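Local coordinates for Pbp related beta-lactamase (Pyrococcus abyssi, PDB 2QMI), which is probably a serine peptidase of the penicillin-binding protein and beta-lactamase family, self-compartmentalizing through assembly into an octamer, at residues K186-L189 with E190-M194; D436-E440 with R441-I445. One frame throughout, in Å; residues are numbered along the deposited sequence.

Interaction 1 of 2, residues K186-L189 with E190-M194; sequences KKIL and EPLGM
L189 meets M194 where helix 180-189 ends and the chain turns back. The carbonyl of L189 accepts the main bond of this turn. M194 N reaches L189 O at 2.8 Å, and the donor is tilted 24° from the carbonyl plane. L192 N also approaches both L189 O and I188 O, but each of these bonds is weak and bent. G193 N donates to E190 O at 3.0 Å within the type I turn E190-G193. With M194 N on L189 O this makes a Schellman motif. G193 is its C-prime residue and has the positive phi (81°) the motif needs there.

The L189 side chain carries the contact on from this backbone bond to the side chain of M194. L189 CD2 lies 3.5 Å from M194 CE, with the sulfur slightly farther off. The two chains cross at about a right angle. A bend at the last torsion of M194 (chi3 79°) brings its methyl group round to the leucine. Beside this pair, the side chains of I188 and L192 lie alongside each other, with I188 CG2 4.0 Å from L192 CD2.

E190 follows K186 by four residues, and the two chains run alongside each other. The K186 chain turns at chi2, and its CD comes 3.6 Å from E190 OE1. K186 NZ stays 4.2 Å from the same oxygen, beyond a salt bridge, so any attraction is probably loose. P191 has no N-H, and its ring packs against the helix end: P191 CD is 3.2 Å from K186 O.

The buried side of this cap faces two helices. L189 and M194 both rest on F64 of helix 61-74, and I188 on L67. Y247 of helix 241-252 touches L192 and M194, and K246 of that helix donates to G193 O.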
loop_
_atom_site.group_PDB
_atom_site.type_symbol
_atom_site.label_atom_id
_atom_site.label_comp_id
_atom_site.label_asym_id
_atom_site.label_seq_id
_atom_site.Cartn_x
_atom_site.Cartn_y
_atom_site.Cartn_z
ATOM N N LYS A 186 -13.148 45.431 33.579
ATOM C CA LYS A 186 -13.405 46.552 34.477
ATOM C C LYS A 186 -13.756 46.181 35.916
ATOM O O LYS A 186 -13.192 46.742 36.858
ATOM C CB LYS A 186 -14.540 47.411 33.907
ATOM C CG LYS A 186 -14.287 47.961 32.515
ATOM C CD LYS A 186 -13.252 49.071 32.539
ATOM C CE LYS A 186 -13.101 49.717 31.170
ATOM N NZ LYS A 186 -12.095 50.824 31.213
ATOM N N LYS A 187 -14.681 45.240 36.089
ATOM C CA LYS A 187 -15.129 44.845 37.423
ATOM C C LYS A 187 -14.322 43.774 38.157
ATOM O O LYS A 187 -14.572 43.527 39.345
ATOM C CB LYS A 187 -16.588 44.385 37.363
ATOM C CG LYS A 187 -17.522 45.343 36.651
ATOM C CD LYS A 187 -17.487 46.731 37.271
ATOM C CE LYS A 187 -18.302 47.722 36.447
ATOM N NZ LYS A 187 -18.356 49.052 37.101
ATOM N N ILE A 188 -13.356 43.147 37.486
ATOM C CA ILE A 188 -12.593 42.076 38.129
ATOM C C ILE A 188 -11.081 42.065 37.906
ATOM O O ILE A 188 -10.310 42.079 38.864
ATOM C CB ILE A 188 -13.163 40.682 37.719
ATOM C CG1 ILE A 188 -14.586 40.524 38.266
ATOM C CG2 ILE A 188 -12.282 39.564 38.265
ATOM C CD1 ILE A 188 -15.277 39.227 37.848
ATOM N N LEU A 189 -10.658 42.029 36.649
ATOM C CA LEU A 189 -9.238 41.991 36.328
ATOM C C LEU A 189 -8.419 43.203 36.786
ATOM O O LEU A 189 -7.375 43.042 37.414
ATOM C CB LEU A 189 -9.053 41.790 34.820
ATOM C CG LEU A 189 -9.596 40.469 34.269
ATOM C CD1 LEU A 189 -9.191 40.312 32.795
ATOM C CD2 LEU A 189 -9.051 39.313 35.108
ATOM N N GLU A 190 -8.880 44.410 36.471
ATOM C CA GLU A 190 -8.137 45.609 36.858
ATOM C C GLU A 190 -8.116 45.813 38.374
ATOM O O GLU A 190 -7.062 46.043 38.951
ATOM C CB GLU A 190 -8.691 46.842 36.126
ATOM C CG GLU A 190 -8.588 46.712 34.605
ATOM C CD GLU A 190 -8.953 47.982 33.840
ATOM O OE1 GLU A 190 -10.031 48.562 34.107
ATOM O OE2 GLU A 190 -8.159 48.390 32.953
ATOM N N PRO A 191 -9.275 45.727 39.042
ATOM C CA PRO A 191 -9.253 45.910 40.496
ATOM C C PRO A 191 -8.446 44.831 41.216
ATOM O O PRO A 191 -8.019 45.018 42.362
ATOM C CB PRO A 191 -10.737 45.882 40.877
ATOM C CG PRO A 191 -11.380 45.114 39.752
ATOM C CD PRO A 191 -10.657 45.634 38.548
ATOM N N LEU A 192 -8.233 43.700 40.547
ATOM C CA LEU A 192 -7.471 42.598 41.135
ATOM C C LEU A 192 -5.997 42.658 40.725
ATOM O O LEU A 192 -5.184 41.863 41.191
ATOM C CB LEU A 192 -8.078 41.255 40.719
ATOM C CG LEU A 192 -8.629 40.350 41.822
ATOM C CD1 LEU A 192 -9.429 41.156 42.839
ATOM C CD2 LEU A 192 -9.496 39.267 41.181
ATOM N N GLY A 193 -5.663 43.596 39.847
ATOM C CA GLY A 193 -4.284 43.753 39.407
ATOM C C GLY A 193 -3.789 42.814 38.315
ATOM O O GLY A 193 -2.585 42.756 38.040
ATOM N N MET A 194 -4.710 42.084 37.689
ATOM C CA MET A 194 -4.363 41.147 36.626
ATOM C C MET A 194 -4.240 41.885 35.302
ATOM O O MET A 194 -5.193 41.941 34.519
ATOM C CB MET A 194 -5.433 40.060 36.540
ATOM C CG MET A 194 -5.427 39.149 37.759
ATOM S SD MET A 194 -7.007 38.418 38.143
ATOM C CE MET A 194 -7.053 37.055 36.914
#

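Interaction 2 of 2, residues D436-E440 with R441-I445; sequences DLIFE and RYRLI
D436 and R443 form a salt bridge across two antiparallel strands of a beta hairpin. R443 NH2 donates to D436 OD2 at 3.0 Å. The oxygen lies near the guanidinium plane, but the nitrogen stands above the carboxylate plane; the two planes are 49° apart. The R443 chain is extended from CG to NE, and its CG passes 3.9 Å from I438 CD1.

A second salt bridge joins the two central residues of the turn, E440 and R441. R441 grips E440 side-on: NE meets OE1 at 2.7 Å and NH2 meets OE2 at 3.0 Å, both on the syn side. R441 N also donates to E440 OE1, from its anti side. The planes are only 20° apart.

Backbone bonds join the hydrogen-bonded pairs L437-L444 and F439-Y442. L437 N to L444 O is 2.7 Å and almost straight (177°). F439 to Y442 is a type II' turn, with E440 at positive phi.

Between the strands, L437 CD2 meets L444 CD1 at 4.0 Å. Next to the turn, R441 CG makes a CH-pi type approach, 3.4 Å above the Y442 ring plane and over its centre.

The hairpin carries the last two strands of a closed eight-stranded barrel, between strands 422-431 and 368-371. L437 and L444 both touch Y370. A second subunit packs on the hairpin: its E118 bonds Y442 OH, and its W149 accepts from R443 NH1 and makes a cation-pi contact with R443.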
loop_
_atom_site.group_PDB
_atom_site.type_symbol
_atom_site.label_atom_id
_atom_site.label_comp_id
_atom_site.label_asym_id
_atom_site.label_seq_id
_atom_site.Cartn_x
_atom_site.Cartn_y
_atom_site.Cartn_z
ATOM N N ASP A 436 2.991 -12.830 37.142
ATOM C CA ASP A 436 2.188 -14.015 36.823
ATOM C C ASP A 436 0.730 -13.619 36.622
ATOM O O ASP A 436 0.122 -13.009 37.505
ATOM C CB ASP A 436 2.223 -15.055 37.953
ATOM C CG ASP A 436 3.578 -15.690 38.129
ATOM O OD1 ASP A 436 4.379 -15.173 38.942
ATOM O OD2 ASP A 436 3.839 -16.705 37.455
ATOM N N LEU A 437 0.174 -13.969 35.468
ATOM C CA LEU A 437 -1.222 -13.667 35.174
ATOM C C LEU A 437 -2.039 -14.958 35.233
ATOM O O LEU A 437 -1.725 -15.935 34.560
ATOM C CB LEU A 437 -1.358 -13.025 33.785
ATOM C CG LEU A 437 -2.787 -12.885 33.242
ATOM C CD1 LEU A 437 -3.661 -12.141 34.233
ATOM C CD2 LEU A 437 -2.760 -12.162 31.921
ATOM N N ILE A 438 -3.072 -14.963 36.062
ATOM C CA ILE A 438 -3.941 -16.126 36.188
ATOM C C ILE A 438 -5.299 -15.683 35.670
ATOM O O ILE A 438 -5.974 -14.881 36.311
ATOM C CB ILE A 438 -4.125 -16.574 37.655
ATOM C CG1 ILE A 438 -2.769 -16.831 38.323
ATOM C CG2 ILE A 438 -5.015 -17.812 37.699
ATOM C CD1 ILE A 438 -1.947 -17.940 37.696
ATOM N N PHE A 439 -5.697 -16.196 34.511
ATOM C CA PHE A 439 -6.979 -15.822 33.930
ATOM C C PHE A 439 -7.796 -17.058 33.541
ATOM O O PHE A 439 -7.471 -17.771 32.591
ATOM C CB PHE A 439 -6.751 -14.917 32.718
ATOM C CG PHE A 439 -8.014 -14.435 32.078
ATOM C CD1 PHE A 439 -8.988 -13.791 32.835
ATOM C CD2 PHE A 439 -8.236 -14.631 30.718
ATOM C CE1 PHE A 439 -10.168 -13.347 32.247
ATOM C CE2 PHE A 439 -9.414 -14.192 30.116
ATOM C CZ PHE A 439 -10.383 -13.549 30.884
ATOM N N GLU A 440 -8.872 -17.283 34.288
ATOM C CA GLU A 440 -9.744 -18.434 34.101
ATOM C C GLU A 440 -8.924 -19.723 34.171
ATOM O O GLU A 440 -8.412 -20.071 35.237
ATOM C CB GLU A 440 -10.507 -18.359 32.773
ATOM C CG GLU A 440 -11.558 -19.471 32.647
ATOM C CD GLU A 440 -11.487 -20.214 31.319
ATOM O OE1 GLU A 440 -10.368 -20.374 30.782
ATOM O OE2 GLU A 440 -12.550 -20.647 30.820
ATOM N N ARG A 441 -8.772 -20.416 33.046
ATOM C CA ARG A 441 -8.022 -21.673 33.030
ATOM C C ARG A 441 -6.515 -21.537 32.853
ATOM O O ARG A 441 -5.767 -22.427 33.234
ATOM C CB ARG A 441 -8.535 -22.586 31.910
ATOM C CG ARG A 441 -7.975 -22.237 30.524
ATOM C CD ARG A 441 -8.729 -22.955 29.405
ATOM N NE ARG A 441 -10.160 -22.685 29.487
ATOM C CZ ARG A 441 -11.095 -23.320 28.789
ATOM N NH1 ARG A 441 -10.761 -24.277 27.930
ATOM N NH2 ARG A 441 -12.375 -23.013 28.978
ATOM N N TYR A 442 -6.063 -20.429 32.286
ATOM C CA TYR A 442 -4.641 -20.263 32.002
ATOM C C TYR A 442 -3.745 -19.602 33.047
ATOM O O TYR A 442 -4.205 -18.948 33.980
ATOM C CB TYR A 442 -4.482 -19.476 30.701
ATOM C CG TYR A 442 -5.322 -19.966 29.538
ATOM C CD1 TYR A 442 -4.935 -21.072 28.786
ATOM C CD2 TYR A 442 -6.484 -19.288 29.161
ATOM C CE1 TYR A 442 -5.672 -21.488 27.685
ATOM C CE2 TYR A 442 -7.236 -19.701 28.053
ATOM C CZ TYR A 442 -6.820 -20.800 27.322
ATOM O OH TYR A 442 -7.540 -21.202 26.223
ATOM N N ARG A 443 -2.445 -19.807 32.859
ATOM C CA ARG A 443 -1.404 -19.189 33.669
ATOM C C ARG A 443 -0.473 -18.617 32.601
ATOM O O ARG A 443 -0.107 -19.322 31.660
ATOM C CB ARG A 443 -0.625 -20.197 34.522
ATOM C CG ARG A 443 0.591 -19.534 35.188
ATOM C CD ARG A 443 1.431 -20.472 36.051
ATOM N NE ARG A 443 2.527 -19.749 36.698
ATOM C CZ ARG A 443 3.406 -20.294 37.537
ATOM N NH1 ARG A 443 3.336 -21.579 37.846
ATOM N NH2 ARG A 443 4.357 -19.546 38.075
ATOM N N LEU A 444 -0.110 -17.349 32.740
ATOM C CA LEU A 444 0.761 -16.681 31.774
ATOM C C LEU A 444 1.851 -15.895 32.509
ATOM O O LEU A 444 1.593 -15.283 33.546
ATOM C CB LEU A 444 -0.074 -15.737 30.904
ATOM C CG LEU A 444 -1.232 -16.402 30.154
ATOM C CD1 LEU A 444 -2.204 -15.351 29.642
ATOM C CD2 LEU A 444 -0.680 -17.240 29.012
ATOM N N ILE A 445 3.065 -15.904 31.972
ATOM C CA ILE A 445 4.166 -15.204 32.622
ATOM C C ILE A 445 4.816 -14.177 31.704
ATOM O O ILE A 445 5.336 -14.518 30.637
ATOM C CB ILE A 445 5.236 -16.200 33.106
ATOM C CG1 ILE A 445 4.587 -17.251 34.014
ATOM C CG2 ILE A 445 6.358 -15.450 33.843
ATOM C CD1 ILE A 445 5.524 -18.383 34.408
#

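Interaction 1 lies in the beta-lactamase-like part of the chain and interaction 2 in the octamerisation domain. They lie on opposite sides of the chain's centre, with centres 61 Å apart and nearest atoms about 49 Å apart. Each can still be related to the presumed active site. The 186-194 cap packs on helix 61-74, at whose start a probable SxxK motif (S59, K62) lies. The 436-445 hairpin instead reaches another copy of the protein: R441 packs on Y160 of the second subunit, a residue that fits the YxN motif of this family. No other chain touches interaction 1. A bound lutetium ion lies about 13 Å from the I445 side chain.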